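Local structure of putative pectin lyase (Geobacillus virus E2, 7CHU) at residues Q283-K288 against Y315-Y320; D327-K332 against Y349-T354; K337-D342 against V361-S366; E383-S388 against R395-N400. The protein is a tailspike protein of a thermophilic bacteriophage, a trimer whose pectate-lyase-like fold suggests that it recognises, and perhaps cleaves, polysaccharide at the surface of the host cell. One frame throughout, in Å; residues are numbered along the deposited sequence.

Contact 1: residues Q283-K288 against Y315-Y320; sequences QFIGCK and YVMNCY
The carboxamide of Gln-283 lies flat on one face of the Tyr-315 ring, the two planes 25° apart, with NE2 3.5 Å above the ring plane and over its centre. Both side chains set off with CG beside their backbone N, and the extended glutamine chain beyond CG carries the amide across the ring; on the way its CG comes 3.5 Å from CD1 of Tyr-315. At the far end of the contact the Tyr-320 ring is met at its edge instead: CG of Lys-288 lies near the ring plane, 3.6 Å from CD2 of Tyr-320, and the two side chains run alongside each other. The Phe-284 ring has the carbonyl oxygen of Tyr-315 at its edge, and stacks with Phe-255 of the neighbouring strand 251-256. Such in-register stacking of side chains from coil to coil is a feature of the parallel beta-helix, in which strands 283-285 and 315-317 are equivalent positions of successive coils, their axes within 4° of parallel. Phe-284 N donates a hydrogen bond to Tyr-315 O, Met-317 N to Phe-284 O, and Gly-286 N to Met-317 O. The coil then turns at Gly-286, whose positive phi suits glycine, and here a thiol takes over: Cys-287 N donates to SG of Cys-319 at 3.5 Å. Tyr-320 N returns to a backbone acceptor, Cys-287 O, at 2.9 Å. The polar ends reach other subunits: NE2 of Gln-283 bonds Asn-318 O of the third subunit, and NZ of Lys-288 forms a salt bridge with Asp-219 of the second.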
loop_
_atom_site.group_PDB
_atom_site.type_symbol
_atom_site.label_atom_id
_atom_site.label_comp_id
_atom_site.label_asym_id
_atom_site.label_seq_id
_atom_site.Cartn_x
_atom_site.Cartn_y
_atom_site.Cartn_z
ATOM N N GLN A 283 -6.625 7.628 -6.588
ATOM C CA GLN A 283 -5.868 7.238 -5.405
ATOM C C GLN A 283 -4.394 7.560 -5.575
ATOM O O GLN A 283 -3.846 7.443 -6.677
ATOM C CB GLN A 283 -6.028 5.740 -5.111
ATOM C CG GLN A 283 -7.477 5.280 -4.954
ATOM C CD GLN A 283 -7.616 4.082 -4.032
ATOM O OE1 GLN A 283 -6.653 3.686 -3.358
ATOM N NE2 GLN A 283 -8.819 3.510 -3.974
ATOM N N PHE A 284 -3.760 7.932 -4.463
ATOM C CA PHE A 284 -2.318 8.121 -4.353
ATOM C C PHE A 284 -1.870 7.322 -3.136
ATOM O O PHE A 284 -2.191 7.693 -2.004
ATOM C CB PHE A 284 -1.966 9.598 -4.203
ATOM C CG PHE A 284 -2.383 10.416 -5.396
ATOM C CD1 PHE A 284 -3.677 10.901 -5.494
ATOM C CD2 PHE A 284 -1.499 10.641 -6.427
ATOM C CE1 PHE A 284 -4.095 11.608 -6.627
ATOM C CE2 PHE A 284 -1.900 11.370 -7.576
ATOM C CZ PHE A 284 -3.191 11.850 -7.665
ATOM N N ILE A 285 -1.154 6.221 -3.364
ATOM C CA ILE A 285 -0.767 5.297 -2.298
ATOM C C ILE A 285 0.753 5.339 -2.181
ATOM O O ILE A 285 1.469 4.949 -3.110
ATOM C CB ILE A 285 -1.278 3.872 -2.559
ATOM C CG1 ILE A 285 -2.815 3.889 -2.706
ATOM C CG2 ILE A 285 -0.790 2.895 -1.433
ATOM C CD1 ILE A 285 -3.402 2.577 -3.246
ATOM N N GLY A 286 1.246 5.819 -1.053
ATOM C CA GLY A 286 2.678 5.813 -0.842
ATOM C C GLY A 286 3.452 6.780 -1.702
ATOM O O GLY A 286 4.647 6.582 -1.911
ATOM N N CYS A 287 2.819 7.855 -2.168
ATOM C CA CYS A 287 3.485 8.731 -3.115
ATOM C C CYS A 287 4.285 9.821 -2.408
ATOM O O CYS A 287 4.026 10.181 -1.252
ATOM C CB CYS A 287 2.475 9.333 -4.098
ATOM S SG CYS A 287 1.665 8.086 -5.166
ATOM N N LYS A 288 5.313 10.297 -3.108
ATOM C CA LYS A 288 6.207 11.354 -2.632
ATOM C C LYS A 288 5.888 12.662 -3.360
ATOM O O LYS A 288 5.791 12.663 -4.584
ATOM C CB LYS A 288 7.666 10.964 -2.900
ATOM C CG LYS A 288 8.681 12.104 -2.714
ATOM C CD LYS A 288 10.096 11.583 -2.905
ATOM C CE LYS A 288 11.135 12.665 -2.800
ATOM N NZ LYS A 288 12.501 12.090 -2.662
ATOM N N TYR A 315 -8.325 9.269 -2.561
ATOM C CA TYR A 315 -7.672 8.573 -1.455
ATOM C C TYR A 315 -6.201 8.967 -1.468
ATOM O O TYR A 315 -5.472 8.608 -2.397
ATOM C CB TYR A 315 -7.812 7.057 -1.587
ATOM C CG TYR A 315 -9.224 6.516 -1.773
ATOM C CD1 TYR A 315 -9.916 6.738 -2.956
ATOM C CD2 TYR A 315 -9.839 5.740 -0.780
ATOM C CE1 TYR A 315 -11.178 6.212 -3.155
ATOM C CE2 TYR A 315 -11.106 5.209 -0.962
ATOM C CZ TYR A 315 -11.773 5.454 -2.166
ATOM O OH TYR A 315 -13.022 4.926 -2.384
ATOM N N VAL A 316 -5.772 9.723 -0.468
ATOM C CA VAL A 316 -4.368 10.094 -0.349
ATOM C C VAL A 316 -3.817 9.329 0.853
ATOM O O VAL A 316 -3.923 9.780 2.006
ATOM C CB VAL A 316 -4.190 11.617 -0.211
ATOM C CG1 VAL A 316 -2.722 11.996 -0.232
ATOM C CG2 VAL A 316 -4.978 12.367 -1.335
ATOM N N MET A 317 -3.229 8.162 0.578
ATOM C CA MET A 317 -2.855 7.182 1.587
ATOM C C MET A 317 -1.347 7.165 1.791
ATOM O O MET A 317 -0.586 6.912 0.848
ATOM C CB MET A 317 -3.340 5.784 1.201
ATOM C CG MET A 317 -4.805 5.719 0.811
ATOM S SD MET A 317 -5.927 6.134 2.171
ATOM C CE MET A 317 -5.576 4.807 3.337
ATOM N N ASN A 318 -0.931 7.384 3.036
ATOM C CA ASN A 318 0.472 7.331 3.456
ATOM C C ASN A 318 1.383 8.006 2.425
ATOM O O ASN A 318 2.335 7.429 1.896
ATOM C CB ASN A 318 0.927 5.882 3.782
ATOM C CG ASN A 318 0.376 4.818 2.817
ATOM O OD1 ASN A 318 -0.825 4.483 2.827
ATOM N ND2 ASN A 318 1.265 4.246 2.009
ATOM N N CYS A 319 1.069 9.267 2.140
ATOM C CA CYS A 319 1.900 10.040 1.236
ATOM C C CYS A 319 2.765 11.014 2.011
ATOM O O CYS A 319 2.454 11.413 3.143
ATOM C CB CYS A 319 1.067 10.781 0.178
ATOM S SG CYS A 319 0.140 9.691 -0.952
ATOM N N TYR A 320 3.861 11.394 1.368
ATOM C CA TYR A 320 4.902 12.239 1.934
ATOM C C TYR A 320 4.877 13.590 1.220
ATOM O O TYR A 320 4.999 13.648 -0.013
ATOM C CB TYR A 320 6.260 11.552 1.771
ATOM C CG TYR A 320 7.478 12.455 1.877
ATOM C CD1 TYR A 320 7.752 13.185 3.034
ATOM C CD2 TYR A 320 8.364 12.554 0.813
ATOM C CE1 TYR A 320 8.877 13.997 3.121
ATOM C CE2 TYR A 320 9.472 13.347 0.883
ATOM C CZ TYR A 320 9.725 14.065 2.027
ATOM O OH TYR A 320 10.844 14.845 2.030
#

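Contact 2: residues D327-K332 against Y349-T354; sequences DFIKVK and YFVNLT
Two consecutive coils of the parallel beta-helix meet in this contact, strand 329-331 lying beside strand 351-353, and Asp-327 clamps the one to the other just ahead of the strands. Its OD1 accepts Tyr-349 N at 2.9 Å through the anti lone pair, while OD2 takes the amide ND2 of Asn-352, also at 2.9 Å. The carboxylate and amide planes stand 84° apart; the oxygen lies in the plane of the amide, but the amide meets it from above the carboxylate. NZ of Lys-330 arrives on the opposite face, 2.8 Å from OD2 of Asp-327, its chain bent at chi3 and chi4 to form the salt bridge. On the side of the strands away from this cluster, CG2 of Val-331 packs 3.8 Å from CD2 of Leu-353. Phe-328 and Phe-350 run side by side, CD1 of Phe-350 lying at the edge of the Phe-328 ring. At the other end Val-331 O is gripped twice, by Thr-354 N at 2.9 Å and by the Thr-354 hydroxyl OG1 at 2.6 Å; chi1 of 73° turns OG1 back toward that carbonyl. Three donors on its two oxygens, the amine of Lys-330 among them, fix the rotation of the Asp-327 carboxylate and tie both coils to it.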
loop_
_atom_site.group_PDB
_atom_site.type_symbol
_atom_site.label_atom_id
_atom_site.label_comp_id
_atom_site.label_asym_id
_atom_site.label_seq_id
_atom_site.Cartn_x
_atom_site.Cartn_y
_atom_site.Cartn_z
ATOM N N ASP A 327 -0.562 25.758 0.041
ATOM C CA ASP A 327 -1.104 24.618 0.775
ATOM C C ASP A 327 -0.515 23.353 0.169
ATOM O O ASP A 327 -0.320 23.278 -1.045
ATOM C CB ASP A 327 -2.630 24.566 0.694
ATOM C CG ASP A 327 -3.279 25.893 1.022
ATOM O OD1 ASP A 327 -2.981 26.456 2.097
ATOM O OD2 ASP A 327 -4.092 26.371 0.203
ATOM N N PHE A 328 -0.204 22.367 0.997
ATOM C CA PHE A 328 0.238 21.101 0.457
ATOM C C PHE A 328 -0.883 20.415 -0.349
ATOM O O PHE A 328 -0.640 19.891 -1.437
ATOM C CB PHE A 328 0.617 20.132 1.600
ATOM C CG PHE A 328 2.037 20.265 2.097
ATOM C CD1 PHE A 328 3.111 20.167 1.227
ATOM C CD2 PHE A 328 2.296 20.460 3.450
ATOM C CE1 PHE A 328 4.411 20.282 1.689
ATOM C CE2 PHE A 328 3.594 20.575 3.917
ATOM C CZ PHE A 328 4.653 20.486 3.034
ATOM N N ILE A 329 -2.106 20.420 0.194
ATOM C CA ILE A 329 -3.273 19.877 -0.495
ATOM C C ILE A 329 -4.363 20.934 -0.438
ATOM O O ILE A 329 -4.884 21.231 0.643
ATOM C CB ILE A 329 -3.789 18.565 0.118
ATOM C CG1 ILE A 329 -2.670 17.521 0.257
ATOM C CG2 ILE A 329 -4.936 17.986 -0.750
ATOM C CD1 ILE A 329 -3.109 16.262 0.960
ATOM N N LYS A 330 -4.745 21.471 -1.596
ATOM C CA LYS A 330 -5.818 22.461 -1.690
ATOM C C LYS A 330 -7.056 21.751 -2.222
ATOM O O LYS A 330 -7.083 21.323 -3.380
ATOM C CB LYS A 330 -5.392 23.608 -2.596
ATOM C CG LYS A 330 -6.252 24.828 -2.555
ATOM C CD LYS A 330 -5.800 25.816 -3.634
ATOM C CE LYS A 330 -5.704 27.244 -3.129
ATOM N NZ LYS A 330 -4.460 27.497 -2.307
ATOM N N VAL A 331 -8.060 21.576 -1.364
ATOM C CA VAL A 331 -9.209 20.724 -1.665
ATOM C C VAL A 331 -10.381 21.588 -2.109
ATOM O O VAL A 331 -10.718 22.584 -1.452
ATOM C CB VAL A 331 -9.613 19.875 -0.446
ATOM C CG1 VAL A 331 -10.857 19.027 -0.762
ATOM C CG2 VAL A 331 -8.439 18.998 0.035
ATOM N N LYS A 332 -11.033 21.173 -3.199
ATOM C CA LYS A 332 -12.328 21.675 -3.610
ATOM C C LYS A 332 -13.106 20.421 -3.985
ATOM O O LYS A 332 -13.109 19.988 -5.143
ATOM C CB LYS A 332 -12.218 22.664 -4.778
ATOM C CG LYS A 332 -13.570 23.215 -5.312
ATOM C CD LYS A 332 -13.314 23.960 -6.637
ATOM C CE LYS A 332 -14.582 24.520 -7.255
ATOM N NZ LYS A 332 -15.488 23.459 -7.761
ATOM N N TYR A 349 -1.869 25.969 4.703
ATOM C CA TYR A 349 -2.298 24.818 5.479
ATOM C C TYR A 349 -1.716 23.537 4.890
ATOM O O TYR A 349 -1.395 23.473 3.700
ATOM C CB TYR A 349 -3.817 24.709 5.483
ATOM C CG TYR A 349 -4.504 25.951 5.979
ATOM C CD1 TYR A 349 -4.680 26.155 7.338
ATOM C CD2 TYR A 349 -5.003 26.916 5.084
ATOM C CE1 TYR A 349 -5.336 27.285 7.820
ATOM C CE2 TYR A 349 -5.663 28.063 5.554
ATOM C CZ TYR A 349 -5.813 28.236 6.922
ATOM O OH TYR A 349 -6.453 29.349 7.417
ATOM N N PHE A 350 -1.595 22.505 5.740
ATOM C CA PHE A 350 -1.334 21.171 5.214
ATOM C C PHE A 350 -2.474 20.755 4.299
ATOM O O PHE A 350 -2.243 20.290 3.179
ATOM C CB PHE A 350 -1.166 20.131 6.328
ATOM C CG PHE A 350 0.020 20.377 7.239
ATOM C CD1 PHE A 350 1.089 21.165 6.832
ATOM C CD2 PHE A 350 0.051 19.806 8.511
ATOM C CE1 PHE A 350 2.162 21.390 7.679
ATOM C CE2 PHE A 350 1.126 20.013 9.365
ATOM C CZ PHE A 350 2.183 20.811 8.954
ATOM N N VAL A 351 -3.715 20.931 4.768
ATOM C CA VAL A 351 -4.931 20.575 4.031
ATOM C C VAL A 351 -5.888 21.757 4.130
ATOM O O VAL A 351 -6.349 22.102 5.226
ATOM C CB VAL A 351 -5.607 19.298 4.568
ATOM C CG1 VAL A 351 -6.870 18.982 3.795
ATOM C CG2 VAL A 351 -4.655 18.056 4.517
ATOM N N ASN A 352 -6.184 22.378 2.990
ATOM C CA ASN A 352 -7.054 23.546 2.911
ATOM C C ASN A 352 -8.366 23.074 2.294
ATOM O O ASN A 352 -8.438 22.839 1.089
ATOM C CB ASN A 352 -6.399 24.647 2.086
ATOM C CG ASN A 352 -7.163 25.973 2.158
ATOM O OD1 ASN A 352 -8.227 26.048 2.774
ATOM N ND2 ASN A 352 -6.614 27.014 1.523
ATOM N N LEU A 353 -9.388 22.900 3.126
ATOM C CA LEU A 353 -10.708 22.483 2.666
ATOM C C LEU A 353 -11.453 23.751 2.232
ATOM O O LEU A 353 -12.012 24.475 3.064
ATOM C CB LEU A 353 -11.427 21.705 3.763
ATOM C CG LEU A 353 -10.627 20.504 4.339
ATOM C CD1 LEU A 353 -11.288 19.862 5.532
ATOM C CD2 LEU A 353 -10.349 19.432 3.258
ATOM N N THR A 354 -11.433 24.042 0.925
ATOM C CA THR A 354 -11.969 25.305 0.426
ATOM C C THR A 354 -13.452 25.199 0.070
ATOM O O THR A 354 -13.981 24.118 -0.216
ATOM C CB THR A 354 -11.195 25.803 -0.804
ATOM O OG1 THR A 354 -11.520 25.009 -1.941
ATOM C CG2 THR A 354 -9.698 25.751 -0.577
#

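Contact 3: residues K337-D342 against V361-S366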
loop_
_atom_site.group_PDB
_atom_site.type_symbol
_atom_site.label_atom_id
_atom_site.label_comp_id
_atom_site.label_asym_id
_atom_site.label_seq_id
_atom_site.Cartn_x
_atom_site.Cartn_y
_atom_site.Cartn_z
ATOM N N LYS A 337 -10.005 11.560 1.300
ATOM C CA LYS A 337 -9.424 10.884 2.456
ATOM C C LYS A 337 -7.919 11.108 2.471
ATOM O O LYS A 337 -7.210 10.705 1.538
ATOM C CB LYS A 337 -9.761 9.393 2.421
ATOM C CG LYS A 337 -11.264 9.174 2.573
ATOM C CD LYS A 337 -11.690 7.777 2.206
ATOM C CE LYS A 337 -13.226 7.623 2.323
ATOM N NZ LYS A 337 -13.985 8.600 1.464
ATOM N N ILE A 338 -7.447 11.761 3.525
ATOM C CA ILE A 338 -6.043 12.070 3.761
ATOM C C ILE A 338 -5.663 11.258 4.994
ATOM O O ILE A 338 -5.994 11.625 6.130
ATOM C CB ILE A 338 -5.801 13.573 3.976
ATOM C CG1 ILE A 338 -6.628 14.456 3.002
ATOM C CG2 ILE A 338 -4.295 13.905 3.933
ATOM C CD1 ILE A 338 -6.198 14.334 1.597
ATOM N N ILE A 339 -5.028 10.110 4.786
ATOM C CA ILE A 339 -4.858 9.111 5.841
ATOM C C ILE A 339 -3.390 8.733 5.934
ATOM O O ILE A 339 -2.803 8.264 4.947
ATOM C CB ILE A 339 -5.720 7.862 5.577
ATOM C CG1 ILE A 339 -7.211 8.190 5.743
ATOM C CG2 ILE A 339 -5.292 6.704 6.492
ATOM C CD1 ILE A 339 -8.116 7.004 5.489
ATOM N N GLY A 340 -2.811 8.885 7.127
ATOM C CA GLY A 340 -1.441 8.477 7.355
ATOM C C GLY A 340 -0.405 9.291 6.614
ATOM O O GLY A 340 0.693 8.794 6.369
ATOM N N CYS A 341 -0.715 10.528 6.236
ATOM C CA CYS A 341 0.264 11.311 5.503
ATOM C C CYS A 341 1.127 12.113 6.467
ATOM O O CYS A 341 0.728 12.423 7.591
ATOM C CB CYS A 341 -0.424 12.257 4.501
ATOM S SG CYS A 341 -1.459 11.341 3.311
ATOM N N ASP A 342 2.284 12.525 5.983
ATOM C CA ASP A 342 3.125 13.414 6.759
ATOM C C ASP A 342 3.462 14.636 5.923
ATOM O O ASP A 342 3.755 14.520 4.728
ATOM C CB ASP A 342 4.391 12.725 7.228
ATOM C CG ASP A 342 5.054 13.471 8.377
ATOM O OD1 ASP A 342 5.919 14.317 8.052
ATOM O OD2 ASP A 342 4.696 13.224 9.573
ATOM N N VAL A 361 -11.895 13.603 5.296
ATOM C CA VAL A 361 -11.326 13.048 6.523
ATOM C C VAL A 361 -9.823 13.272 6.499
ATOM O O VAL A 361 -9.172 13.033 5.474
ATOM C CB VAL A 361 -11.632 11.546 6.679
ATOM C CG1 VAL A 361 -11.137 11.070 8.066
ATOM C CG2 VAL A 361 -13.102 11.271 6.509
ATOM N N ILE A 362 -9.279 13.719 7.622
ATOM C CA ILE A 362 -7.839 13.782 7.857
ATOM C C ILE A 362 -7.582 12.859 9.046
ATOM O O ILE A 362 -7.936 13.194 10.183
ATOM C CB ILE A 362 -7.358 15.207 8.162
ATOM C CG1 ILE A 362 -7.622 16.144 6.970
ATOM C CG2 ILE A 362 -5.903 15.172 8.599
ATOM C CD1 ILE A 362 -7.586 17.622 7.320
ATOM N N ASP A 363 -6.952 11.715 8.815
ATOM C CA ASP A 363 -6.884 10.673 9.827
ATOM C C ASP A 363 -5.488 10.059 9.923
ATOM O O ASP A 363 -4.898 9.676 8.906
ATOM C CB ASP A 363 -7.922 9.590 9.527
ATOM C CG ASP A 363 -7.919 8.489 10.566
ATOM O OD1 ASP A 363 -7.747 7.309 10.195
ATOM O OD2 ASP A 363 -8.069 8.806 11.771
ATOM N N GLY A 364 -4.968 9.948 11.149
ATOM C CA GLY A 364 -3.656 9.353 11.345
ATOM C C GLY A 364 -2.504 10.129 10.739
ATOM O O GLY A 364 -1.448 9.546 10.471
ATOM N N CYS A 365 -2.672 11.425 10.506
ATOM C CA CYS A 365 -1.632 12.229 9.875
ATOM C C CYS A 365 -0.805 12.936 10.931
ATOM O O CYS A 365 -1.210 13.052 12.088
ATOM C CB CYS A 365 -2.228 13.281 8.924
ATOM S SG CYS A 365 -3.134 12.600 7.511
ATOM N N SER A 366 0.358 13.433 10.520
ATOM C CA SER A 366 1.141 14.284 11.407
ATOM C C SER A 366 1.998 15.189 10.533
ATOM O O SER A 366 1.870 15.193 9.302
ATOM C CB SER A 366 1.967 13.458 12.404
ATOM O OG SER A 366 2.322 14.274 13.516
#
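This is a fully buried pairing of successive beta-helix coils on the face where the three subunits meet. Strands 337-339 and 361-363 run parallel, their axes 4.8 Å apart, joined by Ile-338 N to Val-361 O, Asp-363 N to Ile-338 O and Gly-340 N to Asp-363 O. Both chains then turn at a glycine of positive phi, Gly-340 and Gly-364, and CA of Gly-340 comes 3.3 Å from Gly-364 O. Past the turn the sulfur of Cys-365 fills the position of a backbone acceptor. With chi1 at -63° it sits beside its own backbone N, and there it receives the N-H of Cys-341, SG to N 3.4 Å, with an angle of 154° at the hydrogen. The same SG touches CG2 of Ile-338 at 4.0 Å. Ser-366 N completes the pairing on Cys-341 O at 3.1 Å. Across the trimer, Asp-342 bridges Arg-335 and Lys-337 of the second subunit, while Asp-363 lies close to its own copies in both neighbours, a cluster of like charges. Strand 315-317 flanks segment 337-342 and strand 385-387 flanks segment 361-366, while Phe-343 of strand 342-346 packs against Ile-338 and Cys-365.

Contact 4: residues E383-S388 against R395-N400; sequences ENFFCS and RKLGWN
The Phe-386 ring covers the backbone of Gly-398 where the parallel beta-helix gives way to antiparallel pairing: strand 385-387, parallel to 361-363 behind it, faces strand 398-399 running the other way. Among the backbone bonds, Phe-386 and Gly-398 form the hydrogen-bonded pair, Phe-386 N to Gly-398 O 2.9 Å and Gly-398 N to Phe-386 O 3.0 Å. Ser-388 N adds a bond to Lys-396 O at 3.1 Å, whereas that of Asn-400 N to Asn-384 O is weak. Lys-396 and Leu-397 both face Ile-404 of the next strand, a classic beta bulge.

Aromatic contacts form a second group. Phe-386 takes a chi1 of 63°, which lays its ring back over the opposite strand, and CA of Gly-398 makes a CH-pi contact 3.8 Å from the ring centroid, 26° off the normal; Gly-398 N lies over that face too, offset toward the rim. CB of Arg-395 touches CZ of Phe-386. On the other side of the strands, CB of Trp-399 lies at the edge of the Phe-385 ring, 3.9 Å from CD1.

Charged groups tie the contact to a neighbouring subunit. Glu-383 runs beside the indole, and Lys-396 of the third subunit pairs with its carboxylate while making a cation-pi contact with Trp-399. On the same side of the strands as Phe-385, SG of Cys-387 rests 4.1 Å from CD1 of Leu-397.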
loop_
_atom_site.group_PDB
_atom_site.type_symbol
_atom_site.label_atom_id
_atom_site.label_comp_id
_atom_site.label_asym_id
_atom_site.label_seq_id
_atom_site.Cartn_x
_atom_site.Cartn_y
_atom_site.Cartn_z
ATOM N N GLU A 383 -19.163 20.615 7.348
ATOM C CA GLU A 383 -18.601 19.582 8.222
ATOM C C GLU A 383 -17.531 18.754 7.505
ATOM O O GLU A 383 -17.778 18.186 6.433
ATOM C CB GLU A 383 -19.703 18.655 8.737
ATOM C CG GLU A 383 -19.158 17.415 9.476
ATOM C CD GLU A 383 -20.260 16.515 10.036
ATOM O OE1 GLU A 383 -21.368 17.008 10.275
ATOM O OE2 GLU A 383 -20.038 15.310 10.247
ATOM N N ASN A 384 -16.349 18.685 8.113
ATOM C CA ASN A 384 -15.311 17.725 7.765
ATOM C C ASN A 384 -14.796 17.091 9.052
ATOM O O ASN A 384 -15.053 17.587 10.148
ATOM C CB ASN A 384 -14.188 18.401 7.005
ATOM C CG ASN A 384 -14.659 18.968 5.660
ATOM O OD1 ASN A 384 -14.559 18.303 4.637
ATOM N ND2 ASN A 384 -15.176 20.197 5.667
ATOM N N PHE A 385 -14.056 16.001 8.927
ATOM C CA PHE A 385 -13.723 15.172 10.074
ATOM C C PHE A 385 -12.215 15.029 10.199
ATOM O O PHE A 385 -11.500 14.916 9.197
ATOM C CB PHE A 385 -14.394 13.803 9.920
ATOM C CG PHE A 385 -14.190 12.877 11.083
ATOM C CD1 PHE A 385 -14.691 13.189 12.355
ATOM C CD2 PHE A 385 -13.522 11.672 10.904
ATOM C CE1 PHE A 385 -14.492 12.297 13.449
ATOM C CE2 PHE A 385 -13.337 10.785 11.971
ATOM C CZ PHE A 385 -13.819 11.116 13.251
ATOM N N PHE A 386 -11.713 15.029 11.426
ATOM C CA PHE A 386 -10.283 14.793 11.576
ATOM C C PHE A 386 -10.012 14.011 12.846
ATOM O O PHE A 386 -10.737 14.127 13.843
ATOM C CB PHE A 386 -9.478 16.090 11.584
ATOM C CG PHE A 386 -9.802 17.003 12.747
ATOM C CD1 PHE A 386 -10.769 17.991 12.615
ATOM C CD2 PHE A 386 -9.125 16.874 13.966
ATOM C CE1 PHE A 386 -11.076 18.842 13.689
ATOM C CE2 PHE A 386 -9.417 17.715 15.047
ATOM C CZ PHE A 386 -10.393 18.703 14.906
ATOM N N CYS A 387 -8.948 13.218 12.797
ATOM C CA CYS A 387 -8.481 12.451 13.953
ATOM C C CYS A 387 -6.989 12.214 13.726
ATOM O O CYS A 387 -6.582 11.202 13.153
ATOM C CB CYS A 387 -9.231 11.130 14.125
ATOM S SG CYS A 387 -8.643 10.125 15.577
ATOM N N SER A 388 -6.174 13.163 14.185
ATOM C CA SER A 388 -4.733 13.153 13.939
ATOM C C SER A 388 -4.032 13.986 14.999
ATOM O O SER A 388 -4.649 14.832 15.647
ATOM C CB SER A 388 -4.356 13.720 12.552
ATOM O OG SER A 388 -5.068 13.082 11.520
ATOM N N ARG A 395 -6.091 20.540 18.815
ATOM C CA ARG A 395 -7.254 19.719 18.489
ATOM C C ARG A 395 -6.801 18.370 17.930
ATOM O O ARG A 395 -5.980 18.320 17.010
ATOM C CB ARG A 395 -8.152 20.434 17.484
ATOM C CG ARG A 395 -8.795 21.715 18.032
ATOM C CD ARG A 395 -9.413 22.544 16.917
ATOM N NE ARG A 395 -8.398 23.146 16.068
ATOM C CZ ARG A 395 -8.652 23.823 14.946
ATOM N NH1 ARG A 395 -9.907 23.978 14.515
ATOM N NH2 ARG A 395 -7.652 24.357 14.261
ATOM N N LYS A 396 -7.318 17.279 18.509
ATOM C CA LYS A 396 -6.968 15.913 18.120
ATOM C C LYS A 396 -8.082 15.190 17.389
ATOM O O LYS A 396 -7.814 14.496 16.413
ATOM C CB LYS A 396 -6.578 15.066 19.336
ATOM C CG LYS A 396 -5.638 15.766 20.335
ATOM C CD LYS A 396 -4.335 16.222 19.680
ATOM C CE LYS A 396 -3.362 16.782 20.725
ATOM N NZ LYS A 396 -2.238 17.500 20.076
ATOM N N LEU A 397 -9.324 15.316 17.836
ATOM C CA LEU A 397 -10.455 14.754 17.111
ATOM C C LEU A 397 -11.505 15.838 16.979
ATOM O O LEU A 397 -11.673 16.657 17.890
ATOM C CB LEU A 397 -11.029 13.528 17.837
ATOM C CG LEU A 397 -12.129 12.733 17.129
ATOM C CD1 LEU A 397 -12.074 11.270 17.554
ATOM C CD2 LEU A 397 -13.503 13.282 17.418
ATOM N N GLY A 398 -12.195 15.873 15.846
ATOM C CA GLY A 398 -13.220 16.884 15.698
ATOM C C GLY A 398 -13.972 16.761 14.394
ATOM O O GLY A 398 -13.555 16.069 13.449
ATOM N N TRP A 399 -15.116 17.427 14.375
ATOM C CA TRP A 399 -15.879 17.631 13.160
ATOM C C TRP A 399 -16.660 18.918 13.339
ATOM O O TRP A 399 -17.092 19.240 14.450
ATOM C CB TRP A 399 -16.820 16.470 12.867
ATOM C CG TRP A 399 -17.874 16.364 13.879
ATOM C CD1 TRP A 399 -19.140 16.898 13.822
ATOM C CD2 TRP A 399 -17.772 15.687 15.133
ATOM N NE1 TRP A 399 -19.828 16.587 14.980
ATOM C CE2 TRP A 399 -19.009 15.846 15.798
ATOM C CE3 TRP A 399 -16.749 14.968 15.767
ATOM C CZ2 TRP A 399 -19.250 15.298 17.057
ATOM C CZ3 TRP A 399 -16.992 14.424 17.012
ATOM C CH2 TRP A 399 -18.229 14.581 17.642
ATOM N N ASN A 400 -16.828 19.660 12.245
ATOM C CA ASN A 400 -17.457 20.961 12.351
ATOM C C ASN A 400 -16.809 21.785 13.463
ATOM O O ASN A 400 -15.599 22.013 13.423
ATOM C CB ASN A 400 -18.954 20.815 12.577
ATOM C CG ASN A 400 -19.698 21.980 12.019
ATOM O OD1 ASN A 400 -19.232 22.598 11.065
ATOM N ND2 ASN A 400 -20.825 22.331 12.626
HETATM O O HOH W 1 -15.336 20.752 9.806
HETATM O O HOH W 2 -5.395 17.479 14.315
#

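Contacts 1, 3 and 4 follow one another along a single face of the beta-helix: strand 315-317 of contact 1 neighbours 337-339 of contact 3, and 361-363 of contact 3 neighbours 385-387 of contact 4. Probable backbone hydrogen bonds join them, Val-316 N to Lys-337 O at 2.7 Å and Cys-387 N to Ile-362 O at 2.8 Å. Centres of contacts 1 and 3 are about 10 Å apart, those of 3 and 4 about 11 Å. Contact 2 belongs to another face of the same coils, its segments alternating along the chain with those of contact 3; inside the coil CD1 of Ile-329 meets CD1 of Ile-338 at 3.7 Å. Only contact 2 touches no other subunit.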